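Local coordinates for intracellular protein transport protein USO1 (PDB 6LSU) that is required for protein transport from the ER to the Golgi complex, here represented by the globular head region of this homodimeric, coiled-coil tethering protein, at residues L247-S258 / Q302-I313; V622-M630 / R666-Y675. One frame throughout, in Å; residues are numbered along the deposited sequence.

Interaction 1 of 2, residues L247-S258 / Q302-I313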
loop_
_atom_site.group_PDB
_atom_site.type_symbol
_atom_site.label_atom_id
_atom_site.label_comp_id
_atom_site.label_asym_id
_atom_site.label_seq_id
_atom_site.Cartn_x
_atom_site.Cartn_y
_atom_site.Cartn_z
ATOM N N LEU A 247 -4.052 7.570 18.324
ATOM C CA LEU A 247 -2.775 7.198 17.666
ATOM C C LEU A 247 -1.705 6.922 18.725
ATOM O O LEU A 247 -0.843 6.008 18.488
ATOM C CB LEU A 247 -2.352 8.322 16.725
ATOM C CG LEU A 247 -2.601 8.059 15.239
ATOM C CD1 LEU A 247 -3.835 7.206 14.978
ATOM C CD2 LEU A 247 -2.668 9.357 14.469
ATOM N N ARG A 248 -1.752 7.633 19.860
ATOM C CA ARG A 248 -0.749 7.448 20.945
ATOM C C ARG A 248 -1.053 6.212 21.799
ATOM O O ARG A 248 -0.216 5.868 22.618
ATOM C CB ARG A 248 -0.627 8.731 21.766
ATOM C CG ARG A 248 -0.005 9.863 20.960
ATOM C CD ARG A 248 0.032 11.185 21.680
ATOM N NE ARG A 248 -1.121 11.992 21.289
ATOM C CZ ARG A 248 -1.131 13.317 21.177
ATOM N NH1 ARG A 248 -0.045 14.029 21.432
ATOM N NH2 ARG A 248 -2.237 13.931 20.797
ATOM N N GLY A 249 -2.180 5.517 21.618
ATOM C CA GLY A 249 -2.295 4.137 22.139
ATOM C C GLY A 249 -1.165 3.275 21.583
ATOM O O GLY A 249 -0.451 3.701 20.635
ATOM N N SER A 250 -0.896 2.126 22.145
ATOM C CA SER A 250 0.115 1.265 21.514
ATOM C C SER A 250 -0.628 0.095 20.854
ATOM O O SER A 250 -1.446 0.409 19.889
ATOM C CB SER A 250 1.233 0.950 22.475
ATOM O OG SER A 250 0.826 -0.005 23.436
ATOM N N LEU A 251 -0.465 -1.135 21.344
ATOM C CA LEU A 251 -0.934 -2.320 20.602
ATOM C C LEU A 251 -2.471 -2.386 20.570
ATOM O O LEU A 251 -3.012 -2.745 19.478
ATOM C CB LEU A 251 -0.330 -3.568 21.227
ATOM C CG LEU A 251 0.982 -4.006 20.628
ATOM C CD1 LEU A 251 1.330 -5.382 21.217
ATOM C CD2 LEU A 251 0.904 -4.078 19.124
ATOM N N VAL A 252 -3.147 -2.031 21.668
ATOM C CA VAL A 252 -4.629 -2.173 21.746
ATOM C C VAL A 252 -5.268 -1.375 20.599
ATOM O O VAL A 252 -6.167 -1.925 19.939
ATOM C CB VAL A 252 -5.192 -1.780 23.122
ATOM C CG1 VAL A 252 -6.704 -1.875 23.139
ATOM C CG2 VAL A 252 -4.627 -2.683 24.198
ATOM N N VAL A 253 -4.782 -0.156 20.332
ATOM C CA VAL A 253 -5.250 0.659 19.172
ATOM C C VAL A 253 -4.920 -0.034 17.855
ATOM O O VAL A 253 -5.770 -0.023 16.985
ATOM C CB VAL A 253 -4.680 2.078 19.225
ATOM C CG1 VAL A 253 -4.978 2.842 17.966
ATOM C CG2 VAL A 253 -5.236 2.787 20.434
ATOM N N ASN A 254 -3.735 -0.622 17.739
ATOM C CA ASN A 254 -3.324 -1.407 16.542
ATOM C C ASN A 254 -4.327 -2.559 16.354
ATOM O O ASN A 254 -4.853 -2.747 15.227
ATOM C CB ASN A 254 -1.914 -1.956 16.721
ATOM C CG ASN A 254 -1.212 -2.227 15.416
ATOM O OD1 ASN A 254 -0.007 -2.281 15.380
ATOM N ND2 ASN A 254 -1.931 -2.371 14.345
ATOM N N ASP A 255 -4.628 -3.275 17.441
ATOM C CA ASP A 255 -5.652 -4.367 17.433
ATOM C C ASP A 255 -7.006 -3.773 17.009
ATOM O O ASP A 255 -7.552 -4.223 16.011
ATOM C CB ASP A 255 -5.712 -5.100 18.766
ATOM C CG ASP A 255 -4.350 -5.582 19.295
ATOM O OD1 ASP A 255 -4.202 -5.626 20.518
ATOM O OD2 ASP A 255 -3.435 -5.919 18.497
ATOM N N CYS A 256 -7.475 -2.718 17.672
ATOM C CA CYS A 256 -8.776 -2.083 17.345
ATOM C C CYS A 256 -8.806 -1.737 15.867
ATOM O O CYS A 256 -9.764 -2.247 15.174
ATOM C CB CYS A 256 -9.021 -0.842 18.185
ATOM S SG CYS A 256 -9.447 -1.259 19.886
ATOM N N LEU A 257 -7.783 -1.016 15.375
ATOM C CA LEU A 257 -7.732 -0.637 13.937
ATOM C C LEU A 257 -7.690 -1.912 13.071
ATOM O O LEU A 257 -8.386 -1.980 12.061
ATOM C CB LEU A 257 -6.548 0.309 13.680
ATOM C CG LEU A 257 -6.618 1.647 14.420
ATOM C CD1 LEU A 257 -5.238 2.255 14.556
ATOM C CD2 LEU A 257 -7.580 2.589 13.728
ATOM N N SER A 258 -6.894 -2.890 13.467
ATOM C CA SER A 258 -6.663 -4.140 12.707
ATOM C C SER A 258 -8.003 -4.883 12.590
ATOM O O SER A 258 -8.319 -5.459 11.519
ATOM C CB SER A 258 -5.646 -4.970 13.393
ATOM O OG SER A 258 -4.732 -5.466 12.448
ATOM N N GLN A 302 5.238 2.410 16.381
ATOM C CA GLN A 302 3.856 2.008 16.706
ATOM C C GLN A 302 2.870 3.052 16.151
ATOM O O GLN A 302 1.798 2.650 15.524
ATOM C CB GLN A 302 3.709 1.787 18.198
ATOM C CG GLN A 302 2.362 1.206 18.576
ATOM C CD GLN A 302 2.093 -0.068 17.811
ATOM O OE1 GLN A 302 2.764 -1.061 18.017
ATOM N NE2 GLN A 302 1.075 -0.099 16.960
ATOM N N ARG A 303 3.168 4.346 16.365
ATOM C CA ARG A 303 2.202 5.400 15.925
ATOM C C ARG A 303 2.177 5.476 14.401
ATOM O O ARG A 303 1.086 5.665 13.845
ATOM C CB ARG A 303 2.584 6.728 16.541
ATOM C CG ARG A 303 2.616 6.621 18.056
ATOM C CD ARG A 303 3.257 7.795 18.672
ATOM N NE ARG A 303 3.073 7.659 20.086
ATOM C CZ ARG A 303 3.121 8.643 20.936
ATOM N NH1 ARG A 303 3.397 9.856 20.513
ATOM N NH2 ARG A 303 2.881 8.384 22.197
ATOM N N ILE A 304 3.315 5.217 13.758
ATOM C CA ILE A 304 3.423 5.121 12.269
ATOM C C ILE A 304 2.489 4.029 11.750
ATOM O O ILE A 304 1.709 4.296 10.791
ATOM C CB ILE A 304 4.872 4.872 11.809
ATOM C CG1 ILE A 304 5.678 6.173 12.006
ATOM C CG2 ILE A 304 4.929 4.363 10.354
ATOM C CD1 ILE A 304 7.196 6.022 11.840
ATOM N N VAL A 305 2.581 2.835 12.358
ATOM C CA VAL A 305 1.738 1.667 11.984
ATOM C C VAL A 305 0.274 1.990 12.280
ATOM O O VAL A 305 -0.540 1.623 11.470
ATOM C CB VAL A 305 2.175 0.396 12.725
ATOM C CG1 VAL A 305 1.283 -0.818 12.359
ATOM C CG2 VAL A 305 3.631 0.058 12.468
ATOM N N ASN A 306 -0.047 2.665 13.393
ATOM C CA ASN A 306 -1.459 2.942 13.752
ATOM C C ASN A 306 -1.986 3.844 12.623
ATOM O O ASN A 306 -3.004 3.541 11.989
ATOM C CB ASN A 306 -1.632 3.524 15.159
ATOM C CG ASN A 306 -1.390 2.524 16.282
ATOM O OD1 ASN A 306 -1.259 1.324 16.063
ATOM N ND2 ASN A 306 -1.344 3.042 17.505
ATOM N N ILE A 307 -1.282 4.922 12.318
ATOM C CA ILE A 307 -1.884 5.893 11.369
ATOM C C ILE A 307 -1.998 5.182 10.015
ATOM O O ILE A 307 -2.976 5.461 9.277
ATOM C CB ILE A 307 -1.149 7.237 11.286
ATOM C CG1 ILE A 307 -2.051 8.312 10.655
ATOM C CG2 ILE A 307 0.197 7.145 10.555
ATOM C CD1 ILE A 307 -1.597 9.758 10.964
ATOM N N ASN A 308 -1.040 4.321 9.658
ATOM C CA ASN A 308 -1.027 3.774 8.300
ATOM C C ASN A 308 -2.226 2.821 8.219
ATOM O O ASN A 308 -2.892 2.713 7.150
ATOM C CB ASN A 308 0.336 3.152 7.992
ATOM C CG ASN A 308 1.347 4.103 7.376
ATOM O OD1 ASN A 308 1.057 5.251 7.009
ATOM N ND2 ASN A 308 2.577 3.636 7.269
ATOM N N THR A 309 -2.447 2.053 9.288
ATOM C CA THR A 309 -3.628 1.169 9.371
ATOM C C THR A 309 -4.907 2.022 9.230
ATOM O O THR A 309 -5.813 1.637 8.404
ATOM C CB THR A 309 -3.612 0.334 10.643
ATOM O OG1 THR A 309 -2.344 -0.320 10.783
ATOM C CG2 THR A 309 -4.712 -0.727 10.602
ATOM N N ALA A 310 -5.000 3.136 9.960
ATOM C CA ALA A 310 -6.114 4.099 9.801
ATOM C C ALA A 310 -6.297 4.549 8.332
ATOM O O ALA A 310 -7.418 4.502 7.820
ATOM C CB ALA A 310 -5.908 5.264 10.745
ATOM N N LEU A 311 -5.222 4.955 7.668
ATOM C CA LEU A 311 -5.215 5.382 6.254
ATOM C C LEU A 311 -5.701 4.239 5.383
ATOM O O LEU A 311 -6.425 4.542 4.403
ATOM C CB LEU A 311 -3.841 5.891 5.839
ATOM C CG LEU A 311 -3.484 7.275 6.394
ATOM C CD1 LEU A 311 -2.013 7.636 6.113
ATOM C CD2 LEU A 311 -4.383 8.357 5.816
ATOM N N ASP A 312 -5.334 3.004 5.725
ATOM C CA ASP A 312 -5.679 1.791 4.919
ATOM C C ASP A 312 -7.200 1.609 5.006
ATOM O O ASP A 312 -7.822 1.307 3.992
ATOM C CB ASP A 312 -4.865 0.542 5.321
ATOM C CG ASP A 312 -3.405 0.582 4.874
ATOM O OD1 ASP A 312 -3.051 1.465 4.007
ATOM O OD2 ASP A 312 -2.618 -0.245 5.382
ATOM N N ILE A 313 -7.803 1.874 6.161
ATOM C CA ILE A 313 -9.260 1.715 6.334
ATOM C C ILE A 313 -9.926 2.691 5.379
ATOM O O ILE A 313 -10.821 2.234 4.626
ATOM C CB ILE A 313 -9.665 1.936 7.783
ATOM C CG1 ILE A 313 -9.296 0.739 8.664
ATOM C CG2 ILE A 313 -11.120 2.293 7.844
ATOM C CD1 ILE A 313 -9.152 1.107 10.153
#
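The amide nitrogen of Q302 is the polar hub: NE2 donates to N254 OD1 across the helices (2.9 Å, 164° at the hydrogen). Q302 NE2 also donates to N306 OD1, one turn along its own helix (2.9 Å). Both acceptors lie close to the Q302 amide plane, whereas NE2 stands above the carbonyl plane of each, and the N254 and Q302 amides are turned steeply against each other. A bend at chi2 (55°) curls the glutamine back over its helix to reach both. With OD1 held by Q302, the N306 amide presents ND2 to the carbonyl oxygen of L247 (3.2 Å). Helices 251-264 and 301-317 run nearly parallel, their short axes 15° apart and 9.5 Å at closest approach, and join ARM repeats 4 and 5 of the head's superhelical stack. N254 and L257 are knobs in holes of helix 301-317, N254 among Q302, V305, N306 and T309. L257 packs CB on T309 CG2 (3.7 Å) and rests CD1 against N306, nearest its backbone O, with A310 and I313 completing its hole. L247 CD2 meets I307 CD1 (3.7 Å). R248 CG lies centrally over one face of the R303 guanidinium, whose NH1 is hydrogen-bonded to the F298 carbonyl.

Interaction 2 of 2, residues V622-M630 / R666-Y675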
loop_
_atom_site.group_PDB
_atom_site.type_symbol
_atom_site.label_atom_id
_atom_site.label_comp_id
_atom_site.label_asym_id
_atom_site.label_seq_id
_atom_site.Cartn_x
_atom_site.Cartn_y
_atom_site.Cartn_z
ATOM N N VAL A 622 24.027 0.113 -25.912
ATOM C CA VAL A 622 23.115 -0.639 -26.823
ATOM C C VAL A 622 21.671 -0.135 -26.665
ATOM O O VAL A 622 20.857 -0.247 -27.673
ATOM C CB VAL A 622 23.237 -2.156 -26.610
ATOM C CG1 VAL A 622 23.361 -2.514 -25.140
ATOM C CG2 VAL A 622 22.088 -2.897 -27.265
ATOM N N THR A 623 21.335 0.402 -25.481
ATOM C CA THR A 623 19.963 0.875 -25.174
ATOM C C THR A 623 19.711 2.199 -25.910
ATOM O O THR A 623 18.813 2.216 -26.793
ATOM C CB THR A 623 19.718 0.956 -23.665
ATOM O OG1 THR A 623 20.432 -0.097 -23.025
ATOM C CG2 THR A 623 18.254 0.801 -23.335
ATOM N N ILE A 624 20.474 3.253 -25.607
ATOM C CA ILE A 624 20.407 4.510 -26.400
ATOM C C ILE A 624 20.480 4.193 -27.902
ATOM O O ILE A 624 19.639 4.683 -28.687
ATOM C CB ILE A 624 21.524 5.486 -26.047
ATOM C CG1 ILE A 624 21.646 5.760 -24.548
ATOM C CG2 ILE A 624 21.280 6.747 -26.839
ATOM C CD1 ILE A 624 20.387 6.303 -23.936
ATOM N N LYS A 625 21.461 3.390 -28.302
ATOM C CA LYS A 625 21.680 3.129 -29.737
ATOM C C LYS A 625 20.364 2.599 -30.311
ATOM O O LYS A 625 19.943 3.134 -31.364
ATOM C CB LYS A 625 22.944 2.280 -29.896
ATOM C CG LYS A 625 22.985 1.276 -31.036
ATOM C CD LYS A 625 24.298 0.531 -31.030
ATOM C CE LYS A 625 24.187 -0.905 -31.503
ATOM N NZ LYS A 625 25.439 -1.653 -31.208
ATOM N N CYS A 626 19.698 1.646 -29.655
ATOM C CA CYS A 626 18.433 1.064 -30.204
ATOM C C CYS A 626 17.295 2.116 -30.136
ATOM O O CYS A 626 16.427 2.154 -31.052
ATOM C CB CYS A 626 18.052 -0.229 -29.490
ATOM S SG CYS A 626 19.302 -1.564 -29.577
ATOM N N LEU A 627 17.281 2.982 -29.110
ATOM C CA LEU A 627 16.181 3.965 -28.932
ATOM C C LEU A 627 16.284 5.046 -29.997
ATOM O O LEU A 627 15.191 5.380 -30.623
ATOM C CB LEU A 627 16.205 4.555 -27.518
ATOM C CG LEU A 627 15.575 3.659 -26.452
ATOM C CD1 LEU A 627 15.610 4.344 -25.084
ATOM C CD2 LEU A 627 14.157 3.290 -26.856
ATOM N N VAL A 628 17.505 5.570 -30.209
ATOM C CA VAL A 628 17.823 6.454 -31.366
ATOM C C VAL A 628 17.367 5.754 -32.648
ATOM O O VAL A 628 16.732 6.385 -33.441
ATOM C CB VAL A 628 19.305 6.851 -31.472
ATOM C CG1 VAL A 628 19.539 7.600 -32.777
ATOM C CG2 VAL A 628 19.742 7.724 -30.310
ATOM N N THR A 629 17.730 4.501 -32.854
ATOM C CA THR A 629 17.396 3.761 -34.104
ATOM C C THR A 629 15.876 3.717 -34.201
ATOM O O THR A 629 15.336 3.993 -35.275
ATOM C CB THR A 629 17.981 2.348 -34.108
ATOM O OG1 THR A 629 19.376 2.464 -33.830
ATOM C CG2 THR A 629 17.681 1.583 -35.381
ATOM N N MET A 630 15.213 3.372 -33.095
ATOM C CA MET A 630 13.731 3.225 -33.032
ATOM C C MET A 630 13.047 4.564 -33.396
ATOM O O MET A 630 12.033 4.597 -34.174
ATOM C CB MET A 630 13.313 2.820 -31.629
ATOM C CG MET A 630 11.974 2.137 -31.632
ATOM S SD MET A 630 11.368 1.857 -29.967
ATOM C CE MET A 630 12.651 0.759 -29.359
ATOM N N ARG A 666 18.231 -4.243 -34.309
ATOM C CA ARG A 666 18.419 -3.332 -33.148
ATOM C C ARG A 666 17.093 -3.122 -32.422
ATOM O O ARG A 666 17.178 -2.726 -31.241
ATOM C CB ARG A 666 18.975 -1.977 -33.575
ATOM C CG ARG A 666 20.464 -2.000 -33.880
ATOM C CD ARG A 666 20.879 -0.757 -34.636
ATOM N NE ARG A 666 22.316 -0.536 -34.547
ATOM C CZ ARG A 666 22.930 0.620 -34.798
ATOM N NH1 ARG A 666 22.237 1.683 -35.175
ATOM N NH2 ARG A 666 24.245 0.712 -34.668
ATOM N N ILE A 667 15.948 -3.307 -33.108
ATOM C CA ILE A 667 14.599 -3.404 -32.474
ATOM C C ILE A 667 14.507 -4.718 -31.683
ATOM O O ILE A 667 14.040 -4.683 -30.527
ATOM C CB ILE A 667 13.481 -3.277 -33.525
ATOM C CG1 ILE A 667 13.480 -1.897 -34.182
ATOM C CG2 ILE A 667 12.125 -3.627 -32.921
ATOM C CD1 ILE A 667 14.070 -0.796 -33.334
ATOM N N LYS A 668 14.894 -5.832 -32.300
ATOM C CA LYS A 668 14.895 -7.174 -31.665
ATOM C C LYS A 668 15.897 -7.162 -30.510
ATOM O O LYS A 668 15.627 -7.808 -29.515
ATOM C CB LYS A 668 15.240 -8.264 -32.686
ATOM C CG LYS A 668 14.915 -9.689 -32.255
ATOM C CD LYS A 668 14.481 -10.585 -33.401
ATOM C CE LYS A 668 13.876 -11.893 -32.927
ATOM N NZ LYS A 668 12.952 -12.458 -33.938
ATOM N N GLN A 669 17.004 -6.427 -30.621
ATOM C CA GLN A 669 18.063 -6.487 -29.587
ATOM C C GLN A 669 17.599 -5.680 -28.380
ATOM O O GLN A 669 18.074 -5.982 -27.244
ATOM C CB GLN A 669 19.424 -5.971 -30.059
ATOM C CG GLN A 669 20.458 -6.027 -28.937
ATOM C CD GLN A 669 21.896 -5.827 -29.350
ATOM O OE1 GLN A 669 22.263 -4.790 -29.909
ATOM N NE2 GLN A 669 22.732 -6.810 -29.020
ATOM N N PHE A 670 16.734 -4.684 -28.610
ATOM C CA PHE A 670 16.206 -3.766 -27.565
ATOM C C PHE A 670 15.285 -4.535 -26.606
ATOM O O PHE A 670 15.408 -4.346 -25.379
ATOM C CB PHE A 670 15.457 -2.593 -28.205
ATOM C CG PHE A 670 14.792 -1.665 -27.220
ATOM C CD1 PHE A 670 15.546 -0.811 -26.428
ATOM C CD2 PHE A 670 13.419 -1.705 -27.036
ATOM C CE1 PHE A 670 14.933 0.036 -25.518
ATOM C CE2 PHE A 670 12.813 -0.869 -26.113
ATOM C CZ PHE A 670 13.565 0.017 -25.373
ATOM N N LYS A 671 14.381 -5.341 -27.172
ATOM C CA LYS A 671 13.464 -6.233 -26.419
ATOM C C LYS A 671 14.300 -7.202 -25.571
ATOM O O LYS A 671 14.027 -7.280 -24.366
ATOM C CB LYS A 671 12.492 -6.956 -27.370
ATOM C CG LYS A 671 11.199 -7.465 -26.733
ATOM C CD LYS A 671 11.259 -7.567 -25.197
ATOM C CE LYS A 671 10.064 -8.220 -24.526
ATOM N NZ LYS A 671 8.904 -7.300 -24.409
ATOM N N LYS A 672 15.312 -7.873 -26.135
ATOM C CA LYS A 672 15.938 -9.067 -25.488
ATOM C C LYS A 672 17.228 -8.749 -24.718
ATOM O O LYS A 672 17.516 -9.503 -23.808
ATOM C CB LYS A 672 16.246 -10.178 -26.496
ATOM C CG LYS A 672 15.215 -10.414 -27.594
ATOM C CD LYS A 672 13.838 -10.893 -27.144
ATOM C CE LYS A 672 13.833 -12.137 -26.271
ATOM N NZ LYS A 672 13.498 -11.832 -24.858
ATOM N N ASP A 673 18.001 -7.717 -25.046
ATOM C CA ASP A 673 19.406 -7.618 -24.547
ATOM C C ASP A 673 19.740 -6.211 -24.014
ATOM O O ASP A 673 20.938 -5.919 -23.844
ATOM C CB ASP A 673 20.394 -8.070 -25.637
ATOM C CG ASP A 673 21.779 -8.451 -25.134
ATOM O OD1 ASP A 673 21.953 -8.588 -23.897
ATOM O OD2 ASP A 673 22.679 -8.610 -25.987
ATOM N N SER A 674 18.744 -5.375 -23.699
ATOM C CA SER A 674 18.959 -3.994 -23.177
ATOM C C SER A 674 18.387 -3.841 -21.766
ATOM O O SER A 674 17.824 -4.812 -21.230
ATOM C CB SER A 674 18.343 -2.974 -24.096
ATOM O OG SER A 674 16.937 -3.150 -24.141
ATOM N N TYR A 675 18.499 -2.637 -21.201
ATOM C CA TYR A 675 17.796 -2.228 -19.956
ATOM C C TYR A 675 16.308 -2.571 -20.047
ATOM O O TYR A 675 15.714 -3.068 -19.072
ATOM C CB TYR A 675 17.933 -0.738 -19.708
ATOM C CG TYR A 675 19.226 -0.371 -19.037
ATOM C CD1 TYR A 675 20.434 -0.452 -19.699
ATOM C CD2 TYR A 675 19.241 0.065 -17.728
ATOM C CE1 TYR A 675 21.626 -0.111 -19.075
ATOM C CE2 TYR A 675 20.422 0.417 -17.094
ATOM C CZ TYR A 675 21.628 0.316 -17.763
ATOM O OH TYR A 675 22.794 0.677 -17.156
#
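The apolar contact centres on F670, its side chain a knob in the hole formed by T623, C626, L627 and M630. The M630 methyl CE lies over one ring face, displaced toward the rim, in a CH-pi contact 3.8 Å from the F670 ring centroid; a bend at chi3 (-63°) turns the end of the methionine onto the phenylalanine, and SD adds an oblique Met-aromatic contact. L627 CD2 reaches F670 CE1 obliquely (3.6 Å), while T623 CG2 comes to the ring edge. Further along, I667 CD1 packs against M630 CG (4.0 Å). F676 stacks on the F670 ring and F709 meets it edge-to-face, extending the aromatic cluster beyond the two helices.

Two further contacts involve flat groups. The aliphatic part of K625 lies over one face of the R666 guanidinium, and at the far end T623 OG1 approaches the edge of the Y675 ring at CD1 (3.3 Å).

Among the polar bonds, R666, extended from CG to NE, runs across T629 and gives OG1 a weak hydrogen bond from NH1 (3.3 Å, 131°). The T629 OG1 hydroxyl donates to K625 O within its own helix (2.6 Å). R666 NH2 is hydrogen-bonded to the S614 carbonyl.

With short axes at -136° and 9.0 Å apart, these helices cross obliquely antiparallel, with F670 as a knob, within the all-helical armadillo-like head, here joining ARM repeat 10 to helix 660-673.

In the fold
From the N terminus, helices stack through the early ARM repeats until 247-258, in repeat 4, meets 302-313, in repeat 5. Interaction 1 closes a loop of 43 residues containing helices 268-276 and 280-287. The chain runs on through the later repeats to 622-630, in repeat 10, which pairs with 666-675; interaction 2 closes a loop of 35 residues holding the end of helix 622-637, helix 647-658 and the beginning of helix 660-673. The two loops neither nest nor cross but follow in series, and the contact centres lie about 48 Å apart. Interaction 1 ties neighbouring repeats near the middle of the elongated head, and interaction 2 ties helices 622-637 and 660-673 in its C-terminal part.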